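Long-range contacts in beta-1,3-glucanosyltransferase (Rhizomucor miehei CAU432, PDB 4WTP), which is a glucanosyltransferase of glycoside hydrolase family 17 that folds as a (beta/alpha)8 barrel: residues A[148-153]-A[177-182]; A[133-138]-A[165-170]; A[141-146]-A[173-178]; A[71-76]-A[107-112]; A[91-96]-A[124-129]. All coordinates share one frame; numbering follows the deposited sequence. Where two conformers were deposited one is given.

Contact 1 (A[148-153]-A[177-182]); sequences YIKQVK and VKELDF
Segment 148-153 of helix 142-156 comes nearest to the chain leaving helix 174-177 where the CA atoms of Lys150 and Glu179 stand 5.9 Å apart, just as a type I turn from Val177 to Leu180 swings that chain back toward the barrel wall. Three residues of the helix, Ile149, Lys150 and Lys153, take up the turn. Ile149 reaches it with both branches: with chi1 at -64° CG1 lies beside the backbone N and CG2 anti to it; Ile149 CG2 rests 3.9 Å from Glu179 CB, while Ile149 CD1 meets Leu180 CD2 at 3.8 Å. This apolar pair is buried. In the (beta/alpha)8 barrel the contact joins the outer helix 142-156 to the link into strand 182-186, and Ile149, Lys153 and Leu180 all touch the intervening strand 163-167. Glu179, bent at chi2, lies beside Lys150 and points the same way, its OE1 3.8 Å from Lys150 CB. The charged ends do not meet, as Lys150 NZ stays 5.7 Å from Glu179 OE1. Lys153 behaves differently: its chain runs out fully extended and approaches Asp181 from the opposite direction. Lys153 NZ forms a salt bridge of 2.9 Å with Asp181 OD1, arriving on the syn side and 21° out of the carboxylate plane. The second oxygen, Asp181 OD2, accepts from Val163 N of strand 163-167.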
# COMPACT_ATOMS: atom_id res chain seq x y z
N TYR A 148 -7.45 -19.51 -1.16
CA TYR A 148 -7.88 -18.59 -0.13
C TYR A 148 -8.48 -17.33 -0.80
O TYR A 148 -9.54 -16.83 -0.36
CB TYR A 148 -6.68 -18.22 0.73
CG TYR A 148 -6.99 -17.32 1.89
CD1 TYR A 148 -7.64 -17.80 3.01
CD2 TYR A 148 -6.62 -15.98 1.88
CE1 TYR A 148 -7.89 -16.99 4.11
CE2 TYR A 148 -6.90 -15.15 2.95
CZ TYR A 148 -7.52 -15.66 4.07
OH TYR A 148 -7.76 -14.83 5.12
N ILE A 149 -7.82 -16.83 -1.85
CA ILE A 149 -8.34 -15.68 -2.58
C ILE A 149 -9.73 -15.97 -3.13
O ILE A 149 -10.64 -15.12 -3.04
CB ILE A 149 -7.38 -15.25 -3.72
CG1 ILE A 149 -6.06 -14.77 -3.12
CG2 ILE A 149 -8.05 -14.20 -4.62
CD1 ILE A 149 -4.90 -14.70 -4.10
N LYS A 150 -9.90 -17.15 -3.71
CA LYS A 150 -11.20 -17.56 -4.24
C LYS A 150 -12.28 -17.46 -3.14
O LYS A 150 -13.39 -16.95 -3.37
CB LYS A 150 -11.10 -18.98 -4.80
CG LYS A 150 -12.38 -19.58 -5.36
CD LYS A 150 -12.07 -20.80 -6.22
CE LYS A 150 -10.80 -21.53 -5.79
NZ LYS A 150 -11.02 -22.60 -4.77
N GLN A 151 -11.97 -17.98 -1.95
CA GLN A 151 -12.89 -17.93 -0.80
C GLN A 151 -13.18 -16.49 -0.34
O GLN A 151 -14.32 -16.14 -0.04
CB GLN A 151 -12.35 -18.76 0.36
CG GLN A 151 -12.35 -20.26 0.07
CD GLN A 151 -11.37 -21.05 0.92
OE1 GLN A 151 -10.63 -20.50 1.74
NE2 GLN A 151 -11.38 -22.37 0.74
N VAL A 152 -12.17 -15.63 -0.32
CA VAL A 152 -12.36 -14.24 0.03
C VAL A 152 -13.24 -13.50 -1.00
O VAL A 152 -14.16 -12.74 -0.63
CB VAL A 152 -11.01 -13.52 0.24
CG1 VAL A 152 -11.22 -12.03 0.40
CG2 VAL A 152 -10.29 -14.12 1.44
N LYS A 153 -12.97 -13.75 -2.28
CA LYS A 153 -13.76 -13.15 -3.35
C LYS A 153 -15.25 -13.48 -3.21
O LYS A 153 -16.10 -12.61 -3.42
CB LYS A 153 -13.23 -13.54 -4.74
CG LYS A 153 -14.01 -12.84 -5.85
CD LYS A 153 -13.30 -12.84 -7.19
CE LYS A 153 -14.20 -12.16 -8.22
NZ LYS A 153 -13.72 -12.34 -9.61
N VAL A 177 -2.89 -15.50 -10.13
CA VAL A 177 -3.40 -14.38 -10.94
C VAL A 177 -4.79 -14.71 -11.52
O VAL A 177 -5.66 -13.85 -11.59
CB VAL A 177 -2.40 -14.01 -12.04
CG1 VAL A 177 -2.98 -12.94 -12.94
CG2 VAL A 177 -1.10 -13.47 -11.42
N LYS A 178 -5.01 -15.99 -11.84
CA LYS A 178 -6.34 -16.41 -12.31
C LYS A 178 -7.49 -16.06 -11.34
O LYS A 178 -8.62 -15.84 -11.78
CB LYS A 178 -6.34 -17.92 -12.58
CG LYS A 178 -5.60 -18.31 -13.84
CD LYS A 178 -5.74 -19.79 -14.18
CE LYS A 178 -5.10 -20.08 -15.52
NZ LYS A 178 -5.39 -19.00 -16.50
N GLU A 179 -7.20 -16.01 -10.04
CA GLU A 179 -8.25 -15.77 -9.06
C GLU A 179 -8.46 -14.28 -8.78
O GLU A 179 -9.43 -13.93 -8.11
CB GLU A 179 -7.96 -16.52 -7.75
CG GLU A 179 -7.85 -18.04 -7.90
CD GLU A 179 -9.04 -18.66 -8.64
OE1 GLU A 179 -10.18 -18.23 -8.40
OE2 GLU A 179 -8.84 -19.59 -9.46
N LEU A 180 -7.54 -13.42 -9.24
CA LEU A 180 -7.54 -12.02 -8.88
C LEU A 180 -8.46 -11.22 -9.79
O LEU A 180 -8.69 -11.57 -10.96
CB LEU A 180 -6.13 -11.46 -9.05
CG LEU A 180 -5.01 -12.10 -8.27
CD1 LEU A 180 -3.70 -11.35 -8.52
CD2 LEU A 180 -5.33 -12.09 -6.78
N ASP A 181 -8.94 -10.09 -9.29
CA ASP A 181 -9.51 -9.07 -10.15
C ASP A 181 -8.43 -8.13 -10.71
O ASP A 181 -8.50 -7.73 -11.87
CB ASP A 181 -10.58 -8.27 -9.41
CG ASP A 181 -11.78 -9.11 -9.02
OD1 ASP A 181 -12.30 -9.82 -9.91
OD2 ASP A 181 -12.18 -9.09 -7.85
N PHE A 182 -7.44 -7.81 -9.89
CA PHE A 182 -6.29 -7.02 -10.34
C PHE A 182 -5.07 -7.37 -9.51
O PHE A 182 -5.16 -7.99 -8.44
CB PHE A 182 -6.57 -5.50 -10.31
CG PHE A 182 -6.92 -4.95 -8.95
CD1 PHE A 182 -8.18 -5.13 -8.39
CD2 PHE A 182 -5.97 -4.25 -8.21
CE1 PHE A 182 -8.49 -4.62 -7.13
CE2 PHE A 182 -6.28 -3.71 -6.97
CZ PHE A 182 -7.53 -3.91 -6.42

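Contact 2 (A[133-138]-A[165-170]); sequences EVLYRG and TADVYY
Glu133 and Ala166 join the ends of two neighbouring parallel strands of the (beta/alpha)8 barrel, 125-132 and 163-167, at the carboxyl-terminal rim where barrels of this kind carry their active sites. The tight part is polar. Glu133 N gives a nearly straight bond (167°) to Ala166 O at 2.8 Å, and a water accepting from Val134 N donates to both that oxygen and Thr165 OG1. Asp167 is buried against the turn of helical phi/psi that follows Glu133. Asp167 OD2 takes weak bonds from Leu135 N at 3.1 Å and Tyr136 N at 3.3 Å, while Asp167 OD1 uses its anti lone pair for Val168 N at 2.8 Å, which probably limits the carboxylate's rotation. Glu133 turns its own carboxylate to Asn186 ND2, brushing Val168 CG1. The outer side is looser and exposed: Tyr136 CB lies 4.1 Å from Val168 CG2, and chi1 of 169°, CG anti to the backbone N, carries the ring out to Tyr170, whose OH sits at its edge, 3.6 Å from Tyr136 CD1.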
# COMPACT_ATOMS: atom_id res chain seq x y z
N GLU A 133 3.12 -9.73 0.04
CA GLU A 133 4.38 -10.49 0.04
C GLU A 133 4.25 -11.88 0.67
O GLU A 133 5.23 -12.42 1.20
CB GLU A 133 5.55 -9.68 0.59
CG GLU A 133 5.92 -8.61 -0.43
CD GLU A 133 6.95 -7.63 0.04
OE1 GLU A 133 7.81 -8.01 0.87
OE2 GLU A 133 6.94 -6.46 -0.43
N VAL A 134 3.07 -12.48 0.55
CA VAL A 134 2.85 -13.84 1.05
C VAL A 134 3.78 -14.86 0.37
O VAL A 134 4.38 -15.71 1.05
CB VAL A 134 1.39 -14.26 0.89
CG1 VAL A 134 1.18 -15.74 1.22
CG2 VAL A 134 0.51 -13.37 1.77
N LEU A 135 3.89 -14.77 -0.95
CA LEU A 135 4.76 -15.67 -1.70
C LEU A 135 6.23 -15.27 -1.61
O LEU A 135 7.10 -16.14 -1.51
CB LEU A 135 4.31 -15.79 -3.15
CG LEU A 135 2.91 -16.37 -3.35
CD1 LEU A 135 2.63 -16.47 -4.84
CD2 LEU A 135 2.76 -17.76 -2.71
N TYR A 136 6.53 -13.96 -1.57
CA TYR A 136 7.92 -13.55 -1.30
C TYR A 136 8.44 -14.18 0.00
O TYR A 136 9.56 -14.70 0.04
CB TYR A 136 8.05 -12.03 -1.26
CG TYR A 136 9.39 -11.59 -0.73
CD1 TYR A 136 10.53 -11.62 -1.53
CD2 TYR A 136 9.52 -11.21 0.60
CE1 TYR A 136 11.77 -11.24 -1.04
CE2 TYR A 136 10.76 -10.84 1.12
CZ TYR A 136 11.87 -10.85 0.29
OH TYR A 136 13.10 -10.49 0.76
N ARG A 137 7.62 -14.13 1.06
CA ARG A 137 8.01 -14.67 2.37
C ARG A 137 7.94 -16.18 2.48
O ARG A 137 8.45 -16.77 3.46
CB ARG A 137 7.17 -14.07 3.51
CG ARG A 137 7.50 -12.63 3.82
CD ARG A 137 6.84 -12.14 5.11
NE ARG A 137 5.40 -12.36 5.02
CZ ARG A 137 4.56 -11.46 4.51
NH1 ARG A 137 5.03 -10.29 4.10
NH2 ARG A 137 3.26 -11.75 4.42
N GLY A 138 7.30 -16.82 1.52
CA GLY A 138 7.15 -18.29 1.59
C GLY A 138 6.17 -18.73 2.65
O GLY A 138 6.32 -19.78 3.22
N THR A 165 -3.97 -9.27 -4.80
CA THR A 165 -2.92 -9.52 -3.83
C THR A 165 -1.74 -8.62 -4.17
O THR A 165 -1.64 -8.15 -5.30
CB THR A 165 -2.53 -11.00 -3.81
OG1 THR A 165 -1.83 -11.29 -2.59
CG2 THR A 165 -1.72 -11.36 -5.07
N ALA A 166 -0.92 -8.34 -3.17
CA ALA A 166 0.27 -7.52 -3.39
C ALA A 166 1.52 -8.37 -3.21
O ALA A 166 1.60 -9.15 -2.26
CB ALA A 166 0.30 -6.38 -2.36
N ASP A 167 2.47 -8.25 -4.13
CA ASP A 167 3.72 -8.97 -3.99
C ASP A 167 4.79 -8.33 -4.83
O ASP A 167 4.52 -7.37 -5.56
CB ASP A 167 3.55 -10.48 -4.32
CG ASP A 167 4.40 -11.38 -3.40
OD1 ASP A 167 5.54 -11.03 -3.10
OD2 ASP A 167 3.90 -12.43 -2.92
N VAL A 168 5.99 -8.88 -4.78
CA VAL A 168 7.11 -8.38 -5.56
C VAL A 168 6.96 -8.78 -7.01
O VAL A 168 6.13 -9.65 -7.35
CB VAL A 168 8.46 -8.84 -4.99
CG1 VAL A 168 8.61 -8.31 -3.59
CG2 VAL A 168 8.58 -10.36 -5.01
N TYR A 169 7.76 -8.17 -7.88
CA TYR A 169 7.43 -8.23 -9.31
C TYR A 169 7.54 -9.61 -9.94
O TYR A 169 6.92 -9.86 -10.98
CB TYR A 169 8.24 -7.20 -10.09
CG TYR A 169 9.71 -7.51 -10.25
CD1 TYR A 169 10.18 -8.28 -11.32
CD2 TYR A 169 10.64 -7.01 -9.33
CE1 TYR A 169 11.54 -8.56 -11.46
CE2 TYR A 169 11.99 -7.28 -9.45
CZ TYR A 169 12.43 -8.06 -10.52
OH TYR A 169 13.76 -8.32 -10.66
N TYR A 170 8.30 -10.50 -9.29
CA TYR A 170 8.54 -11.85 -9.80
C TYR A 170 7.70 -12.92 -9.05
O TYR A 170 7.99 -14.12 -9.18
CB TYR A 170 10.05 -12.13 -9.73
CG TYR A 170 10.67 -11.90 -8.37
CD1 TYR A 170 11.17 -10.64 -8.00
CD2 TYR A 170 10.78 -12.94 -7.46
CE1 TYR A 170 11.75 -10.43 -6.76
CE2 TYR A 170 11.34 -12.74 -6.21
CZ TYR A 170 11.85 -11.50 -5.87
OH TYR A 170 12.40 -11.30 -4.62
O HOH W 1 0.57 -11.65 -1.17

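Contact 3 (A[141-146]-A[173-178]); sequences DPQSLA and PEVVVK
Pro142 and Pro173 meet across the starts of two helices, their rings crossing at about a right angle with Pro142 CB 3.9 Å from Pro173 CG. Val176 adds further apolar contacts: its chi1 of 171° sets CG1 anti to the backbone N and turns CG2 to the other helix. Val176 CG2 touches Leu145 CD2 at 4.1 Å and lies near Pro142 CB. Val175 CG2 also reaches Pro142 CB, at 3.6 Å, in one of its two conformers, so this touch is less certain. A second group sets carbon against backbone oxygen. Ala146 CB presses on Val175 O at 3.3 Å, and Val176 CG2 lies 3.5 Å from Pro142 O. The small alanine brings the backbones close, Ala146 CA only 4.6 Å from that of Val176. In the (beta/alpha)8 barrel, helix 142-156 is one of the outer helices, and the short helix 174-177, lying in the link between strands 163-167 and 182-186, packs on its first turns. No hydrogen bond crosses between them; Gln143 NE2 reaches Asn147 and Val177 O accepts from Lys217, while other polar groups bond within their own segment. Asp141 is the N-cap of its helix: Asp141 OD2 accepts from Ser144 N at 3.0 Å, approached from above the carboxylate plane, and OD1 from Ser144 OG at 2.6 Å on the syn side. In the other segment Lys178 makes a weak ion pair with Glu174.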
# COMPACT_ATOMS: atom_id res chain seq x y z
N ASP A 141 2.00 -21.88 -0.27
CA ASP A 141 2.27 -22.22 -1.66
C ASP A 141 1.26 -21.49 -2.55
O ASP A 141 0.20 -21.08 -2.07
CB ASP A 141 2.18 -23.74 -1.85
CG ASP A 141 0.79 -24.28 -1.53
OD1 ASP A 141 0.48 -24.49 -0.34
OD2 ASP A 141 -0.02 -24.41 -2.47
N PRO A 142 1.58 -21.35 -3.85
CA PRO A 142 0.67 -20.66 -4.77
C PRO A 142 -0.76 -21.19 -4.81
O PRO A 142 -1.69 -20.40 -4.78
CB PRO A 142 1.37 -20.81 -6.13
CG PRO A 142 2.80 -20.82 -5.75
CD PRO A 142 2.87 -21.66 -4.51
N GLN A 143 -0.95 -22.51 -4.88
CA GLN A 143 -2.32 -23.01 -4.97
C GLN A 143 -3.14 -22.69 -3.71
O GLN A 143 -4.32 -22.35 -3.81
CB GLN A 143 -2.37 -24.53 -5.26
CG GLN A 143 -3.77 -25.11 -5.48
CD GLN A 143 -4.35 -24.67 -6.80
OE1 GLN A 143 -3.70 -24.81 -7.83
NE2 GLN A 143 -5.56 -24.12 -6.78
N SER A 144 -2.52 -22.84 -2.54
CA SER A 144 -3.20 -22.49 -1.27
C SER A 144 -3.59 -21.02 -1.19
O SER A 144 -4.68 -20.68 -0.75
CB SER A 144 -2.34 -22.90 -0.08
OG SER A 144 -2.14 -24.31 -0.05
N LEU A 145 -2.70 -20.14 -1.65
CA LEU A 145 -3.05 -18.74 -1.72
C LEU A 145 -4.19 -18.49 -2.70
O LEU A 145 -5.15 -17.78 -2.38
CB LEU A 145 -1.82 -17.90 -2.06
CG LEU A 145 -2.12 -16.41 -2.16
CD1 LEU A 145 -2.64 -15.84 -0.84
CD2 LEU A 145 -0.84 -15.70 -2.58
N ALA A 146 -4.11 -19.13 -3.86
CA ALA A 146 -5.17 -18.99 -4.85
C ALA A 146 -6.53 -19.44 -4.31
O ALA A 146 -7.56 -18.74 -4.47
CB ALA A 146 -4.84 -19.77 -6.11
N PRO A 173 2.43 -15.93 -9.83
CA PRO A 173 2.24 -17.17 -10.60
C PRO A 173 0.81 -17.24 -11.12
O PRO A 173 -0.13 -16.70 -10.51
CB PRO A 173 2.48 -18.25 -9.56
CG PRO A 173 2.08 -17.60 -8.26
CD PRO A 173 2.58 -16.19 -8.38
N GLU A 174 0.66 -17.97 -12.22
CA GLU A 174 -0.57 -18.03 -12.95
C GLU A 174 -1.75 -18.49 -12.10
O GLU A 174 -2.84 -17.96 -12.23
CB GLU A 174 -0.39 -18.94 -14.17
CG GLU A 174 -1.57 -18.92 -15.11
CD GLU A 174 -1.36 -19.78 -16.35
OE1 GLU A 174 -0.34 -20.50 -16.46
OE2 GLU A 174 -2.25 -19.73 -17.21
N VAL A 175 -1.54 -19.49 -11.24
CA VAL A 175 -2.65 -20.03 -10.46
C VAL A 175 -3.24 -18.98 -9.52
O VAL A 175 -4.44 -18.99 -9.25
CB VAL A 175 -2.27 -21.29 -9.67
CG1 VAL A 175 -2.10 -22.47 -10.61
CG2 VAL A 175 -1.04 -21.08 -8.80
N VAL A 176 -2.39 -18.07 -9.03
CA VAL A 176 -2.86 -16.95 -8.20
C VAL A 176 -3.55 -15.88 -9.04
O VAL A 176 -4.66 -15.45 -8.74
CB VAL A 176 -1.69 -16.34 -7.38
CG1 VAL A 176 -2.11 -15.05 -6.70
CG2 VAL A 176 -1.20 -17.34 -6.34
N VAL A 177 -2.89 -15.50 -10.13
CA VAL A 177 -3.40 -14.38 -10.94
C VAL A 177 -4.79 -14.71 -11.52
O VAL A 177 -5.66 -13.85 -11.59
CB VAL A 177 -2.40 -14.01 -12.04
CG1 VAL A 177 -2.98 -12.94 -12.94
CG2 VAL A 177 -1.10 -13.47 -11.42
N LYS A 178 -5.01 -15.99 -11.84
CA LYS A 178 -6.34 -16.41 -12.31
C LYS A 178 -7.49 -16.06 -11.34
O LYS A 178 -8.62 -15.84 -11.78
CB LYS A 178 -6.34 -17.92 -12.58
CG LYS A 178 -5.60 -18.31 -13.84
CD LYS A 178 -5.74 -19.79 -14.18
CE LYS A 178 -5.10 -20.08 -15.52
NZ LYS A 178 -5.39 -19.00 -16.50

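Contact 4 (A[71-76]-A[107-112]); sequences TFALSV and DNEMNA
The loop after strand 68-71, one of the beta-alpha loops of the (beta/alpha)8 barrel, is clamped to helix 104-119 by the buried side chain of Glu109, which reaches Leu74 and Ser75. Turns at chi1 (-73°) and chi2 (-76°) fold the glutamate so that its carboxylate faces the loop backbone. Each oxygen receives one N-H of the loop on its syn lone pair: Leu74 N to Glu109 OE1 at 3.0 Å, almost straight at 174°, and Ser75 N to Glu109 OE2 at 3.1 Å. Ser75 OG adds a third bond, donating to Glu109 OE2 at 2.7 Å from the anti side, somewhat out of the carboxylate plane. Trp99 N, from beyond strand 93-98, also binds OE1. Four donors thus fix the carboxylate's position and rotation, and would be expected to stabilise its negative charge. Beside this grip Ala112 CB sits 3.9 Å from Leu74 CB and 4.0 Å from Ser75 CB. Farther along the side chain, Leu74 CD1 lies 3.5 Å from the backbone oxygen Glu109 O.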
# COMPACT_ATOMS: atom_id res chain seq x y z
N THR A 71 -4.89 0.58 4.45
CA THR A 71 -4.47 -0.09 5.69
C THR A 71 -3.95 -1.48 5.40
O THR A 71 -4.34 -2.09 4.42
CB THR A 71 -5.64 -0.14 6.71
OG1 THR A 71 -6.83 -0.60 6.05
CG2 THR A 71 -5.89 1.25 7.25
N PHE A 72 -3.06 -1.98 6.27
CA PHE A 72 -2.36 -3.23 6.03
C PHE A 72 -2.97 -4.51 6.64
O PHE A 72 -2.68 -5.61 6.16
CB PHE A 72 -0.87 -3.13 6.42
CG PHE A 72 -0.06 -2.30 5.47
CD1 PHE A 72 0.47 -2.86 4.33
CD2 PHE A 72 0.10 -0.94 5.68
CE1 PHE A 72 1.21 -2.08 3.42
CE2 PHE A 72 0.83 -0.15 4.80
CZ PHE A 72 1.38 -0.73 3.67
N ALA A 73 -3.82 -4.34 7.65
CA ALA A 73 -4.38 -5.49 8.36
C ALA A 73 -5.83 -5.19 8.73
O ALA A 73 -6.20 -4.04 8.87
CB ALA A 73 -3.57 -5.82 9.62
N LEU A 74 -6.64 -6.24 8.87
CA LEU A 74 -8.03 -6.05 9.29
C LEU A 74 -8.14 -6.06 10.80
O LEU A 74 -8.68 -5.10 11.35
CB LEU A 74 -8.94 -7.14 8.72
CG LEU A 74 -9.02 -7.22 7.19
CD1 LEU A 74 -9.92 -8.39 6.81
CD2 LEU A 74 -9.52 -5.94 6.54
N SER A 75 -7.61 -7.11 11.45
CA SER A 75 -7.84 -7.30 12.88
C SER A 75 -6.91 -6.47 13.78
O SER A 75 -7.32 -5.99 14.83
CB SER A 75 -7.78 -8.78 13.22
OG SER A 75 -6.59 -9.40 12.78
N VAL A 76 -5.66 -6.33 13.37
CA VAL A 76 -4.68 -5.58 14.16
C VAL A 76 -5.16 -4.16 14.50
O VAL A 76 -5.43 -3.36 13.60
CB VAL A 76 -3.34 -5.49 13.41
CG1 VAL A 76 -2.38 -4.60 14.18
CG2 VAL A 76 -2.72 -6.87 13.20
N ASP A 107 -7.50 -18.01 8.71
CA ASP A 107 -8.85 -18.07 9.25
C ASP A 107 -9.19 -16.84 10.05
O ASP A 107 -10.32 -16.36 10.01
CB ASP A 107 -9.04 -19.29 10.15
CG ASP A 107 -9.27 -20.58 9.36
OD1 ASP A 107 -9.67 -20.51 8.18
OD2 ASP A 107 -9.07 -21.67 9.94
N ASN A 108 -8.21 -16.30 10.77
CA ASN A 108 -8.47 -15.18 11.64
C ASN A 108 -8.77 -13.88 10.87
O ASN A 108 -9.67 -13.12 11.22
CB ASN A 108 -7.35 -14.96 12.64
CG ASN A 108 -7.73 -13.99 13.73
OD1 ASN A 108 -8.54 -14.30 14.61
ND2 ASN A 108 -7.19 -12.79 13.66
N GLU A 109 -8.02 -13.63 9.80
CA GLU A 109 -8.29 -12.45 8.95
C GLU A 109 -9.59 -12.66 8.18
O GLU A 109 -10.33 -11.69 7.97
CB GLU A 109 -7.13 -12.10 8.00
CG GLU A 109 -5.92 -11.48 8.70
CD GLU A 109 -6.16 -10.02 9.07
OE1 GLU A 109 -5.79 -9.09 8.30
OE2 GLU A 109 -6.73 -9.77 10.14
N MET A 110 -9.86 -13.89 7.76
CA MET A 110 -11.14 -14.18 7.10
C MET A 110 -12.35 -13.88 7.99
O MET A 110 -13.37 -13.30 7.56
CB MET A 110 -11.17 -15.61 6.62
CG MET A 110 -12.44 -16.03 5.94
SD MET A 110 -12.41 -17.68 5.18
CE MET A 110 -13.06 -18.72 6.50
N ASN A 111 -12.25 -14.30 9.25
CA ASN A 111 -13.28 -13.98 10.24
C ASN A 111 -13.39 -12.49 10.50
O ASN A 111 -14.50 -11.94 10.66
CB ASN A 111 -13.02 -14.73 11.56
CG ASN A 111 -13.15 -16.23 11.41
OD1 ASN A 111 -13.97 -16.73 10.64
ND2 ASN A 111 -12.34 -16.97 12.17
N ALA A 112 -12.25 -11.80 10.55
CA ALA A 112 -12.26 -10.35 10.73
C ALA A 112 -12.99 -9.68 9.57
O ALA A 112 -13.74 -8.71 9.78
CB ALA A 112 -10.84 -9.80 10.81

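Contact 5 (A[91-96]-A[124-129]); sequences GMRIYL and NVDGLI
Ile94, Leu96 and Val125 form the apolar centre: Val125 CG2 touches Ile94 CG2 and Leu96 CD1, each at 3.8 Å. Along the same face Leu128 CD1 reaches Leu96 CB. On the other face the Tyr95 ring lies over the backbone joining Asp126 to Gly127, with Ile129 CD1 oblique to it. Gly127 N, buried here, has no hydrogen-bond partner in the model. The strands are parallel, the axes of 93-96 and 125-129 approaching to 4.7 Å, and belong to the beta-alpha-beta crossover 93-98, 104-119, 125-132 of the (beta/alpha)8 barrel. A beta bulge interrupts their ladder: Ile94 O accepts from Asp126 N at 2.9 Å and Leu96 N binds Gly127 O, so Asp126 and Gly127 together face Tyr95. Outward, Arg93, bent at chi2 and chi3, grips Asp126 side-on. Arg93 NH2 holds Asp126 OD1 at 2.8 Å from above the carboxylate plane, Arg93 NE holds Asp126 OD2, and Arg68 NE also binds OD2. Asn124 CA lies over one guanidinium face, while Asn124 ND2 donates to Met92 O at 2.9 Å.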
# COMPACT_ATOMS: atom_id res chain seq x y z
N GLY A 91 -15.24 11.79 3.74
CA GLY A 91 -15.58 11.65 2.33
C GLY A 91 -14.43 11.05 1.53
O GLY A 91 -14.30 11.32 0.32
N MET A 92 -13.57 10.31 2.23
CA MET A 92 -12.41 9.66 1.60
C MET A 92 -12.70 8.20 1.20
O MET A 92 -13.69 7.62 1.64
CB MET A 92 -11.19 9.74 2.54
CG MET A 92 -10.75 11.15 2.97
SD MET A 92 -9.35 11.25 4.15
CE MET A 92 -7.97 10.96 3.00
N ARG A 93 -11.81 7.62 0.39
CA ARG A 93 -11.93 6.22 -0.02
C ARG A 93 -10.83 5.37 0.63
O ARG A 93 -9.87 5.95 1.20
CB ARG A 93 -11.81 6.08 -1.53
CG ARG A 93 -12.52 7.14 -2.35
CD ARG A 93 -13.96 6.80 -2.54
NE ARG A 93 -14.17 5.47 -3.12
CZ ARG A 93 -15.37 4.90 -3.21
NH1 ARG A 93 -16.45 5.52 -2.74
NH2 ARG A 93 -15.49 3.70 -3.75
N ILE A 94 -10.90 4.05 0.52
CA ILE A 94 -9.95 3.18 1.21
C ILE A 94 -9.70 1.87 0.46
O ILE A 94 -10.62 1.27 -0.10
CB ILE A 94 -10.40 2.90 2.67
CG1 ILE A 94 -9.29 2.24 3.48
CG2 ILE A 94 -11.72 2.14 2.76
CD1 ILE A 94 -9.52 2.30 4.99
N TYR A 95 -8.45 1.38 0.50
CA TYR A 95 -8.15 -0.02 0.16
C TYR A 95 -7.92 -0.71 1.49
O TYR A 95 -7.12 -0.25 2.32
CB TYR A 95 -6.85 -0.14 -0.65
CG TYR A 95 -7.01 0.06 -2.14
CD1 TYR A 95 -7.27 1.32 -2.68
CD2 TYR A 95 -6.87 -1.02 -3.00
CE1 TYR A 95 -7.40 1.49 -4.07
CE2 TYR A 95 -6.99 -0.87 -4.36
CZ TYR A 95 -7.29 0.37 -4.88
OH TYR A 95 -7.38 0.52 -6.24
N LEU A 96 -8.62 -1.82 1.72
CA LEU A 96 -8.42 -2.61 2.92
C LEU A 96 -7.48 -3.78 2.66
O LEU A 96 -7.72 -4.63 1.81
CB LEU A 96 -9.76 -3.18 3.39
CG LEU A 96 -10.83 -2.22 3.88
CD1 LEU A 96 -12.11 -2.95 4.30
CD2 LEU A 96 -10.30 -1.41 5.05
N ASN A 124 -17.20 2.59 0.58
CA ASN A 124 -16.10 3.42 0.08
C ASN A 124 -14.83 2.64 -0.13
O ASN A 124 -13.75 3.23 -0.26
CB ASN A 124 -15.85 4.63 0.98
CG ASN A 124 -15.28 4.24 2.33
OD1 ASN A 124 -15.59 3.19 2.92
ND2 ASN A 124 -14.39 5.12 2.84
N VAL A 125 -14.94 1.31 -0.20
CA VAL A 125 -13.78 0.44 -0.32
C VAL A 125 -13.53 0.19 -1.79
O VAL A 125 -14.38 -0.35 -2.52
CB VAL A 125 -14.02 -0.91 0.42
CG1 VAL A 125 -12.91 -1.92 0.12
CG2 VAL A 125 -14.13 -0.70 1.92
N ASP A 126 -12.33 0.54 -2.26
CA ASP A 126 -11.96 0.41 -3.66
C ASP A 126 -11.27 -0.90 -3.96
O ASP A 126 -10.98 -1.21 -5.12
CB ASP A 126 -11.09 1.58 -4.11
CG ASP A 126 -11.89 2.85 -4.28
OD1 ASP A 126 -13.03 2.81 -4.79
OD2 ASP A 126 -11.42 3.90 -3.87
N GLY A 127 -10.96 -1.68 -2.94
CA GLY A 127 -10.32 -2.98 -3.15
C GLY A 127 -9.97 -3.64 -1.85
O GLY A 127 -9.79 -2.95 -0.83
N LEU A 128 -9.89 -4.97 -1.89
CA LEU A 128 -9.42 -5.76 -0.78
C LEU A 128 -8.10 -6.42 -1.22
O LEU A 128 -8.07 -7.15 -2.23
CB LEU A 128 -10.47 -6.81 -0.47
CG LEU A 128 -10.28 -7.64 0.79
CD1 LEU A 128 -10.11 -6.85 2.08
CD2 LEU A 128 -11.48 -8.54 0.91
N ILE A 129 -7.05 -6.18 -0.45
CA ILE A 129 -5.73 -6.68 -0.79
C ILE A 129 -5.45 -7.91 0.07
O ILE A 129 -5.25 -7.81 1.28
CB ILE A 129 -4.65 -5.60 -0.59
CG1 ILE A 129 -5.03 -4.28 -1.28
CG2 ILE A 129 -3.30 -6.13 -1.09
CD1 ILE A 129 -4.08 -3.14 -0.93

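How the contacts relate
Contact 5 is the innermost, within the barrel wall, and the others lie at its rim or around its outside. Contacts 1 and 3 are closest, their centres about 8 Å apart: they use successive turns of helix 142-156 and share Val177 and Lys178. Leu135 joins contact 2 to contact 3, with CD1 3.6 Å from Pro173 CD. Contact 4 meets contact 5 along the sheet, where Thr71 N probably bonds to Tyr95 O. Val152 CG1 of contact 1 packs 3.5 Å from Leu128 CD2 of contact 5. Contacts 2 and 5, about 21 Å apart between centres, still touch through Ala166 and Ile129. Contacts 2 and 4 involve loops at the rim expected to hold the active site.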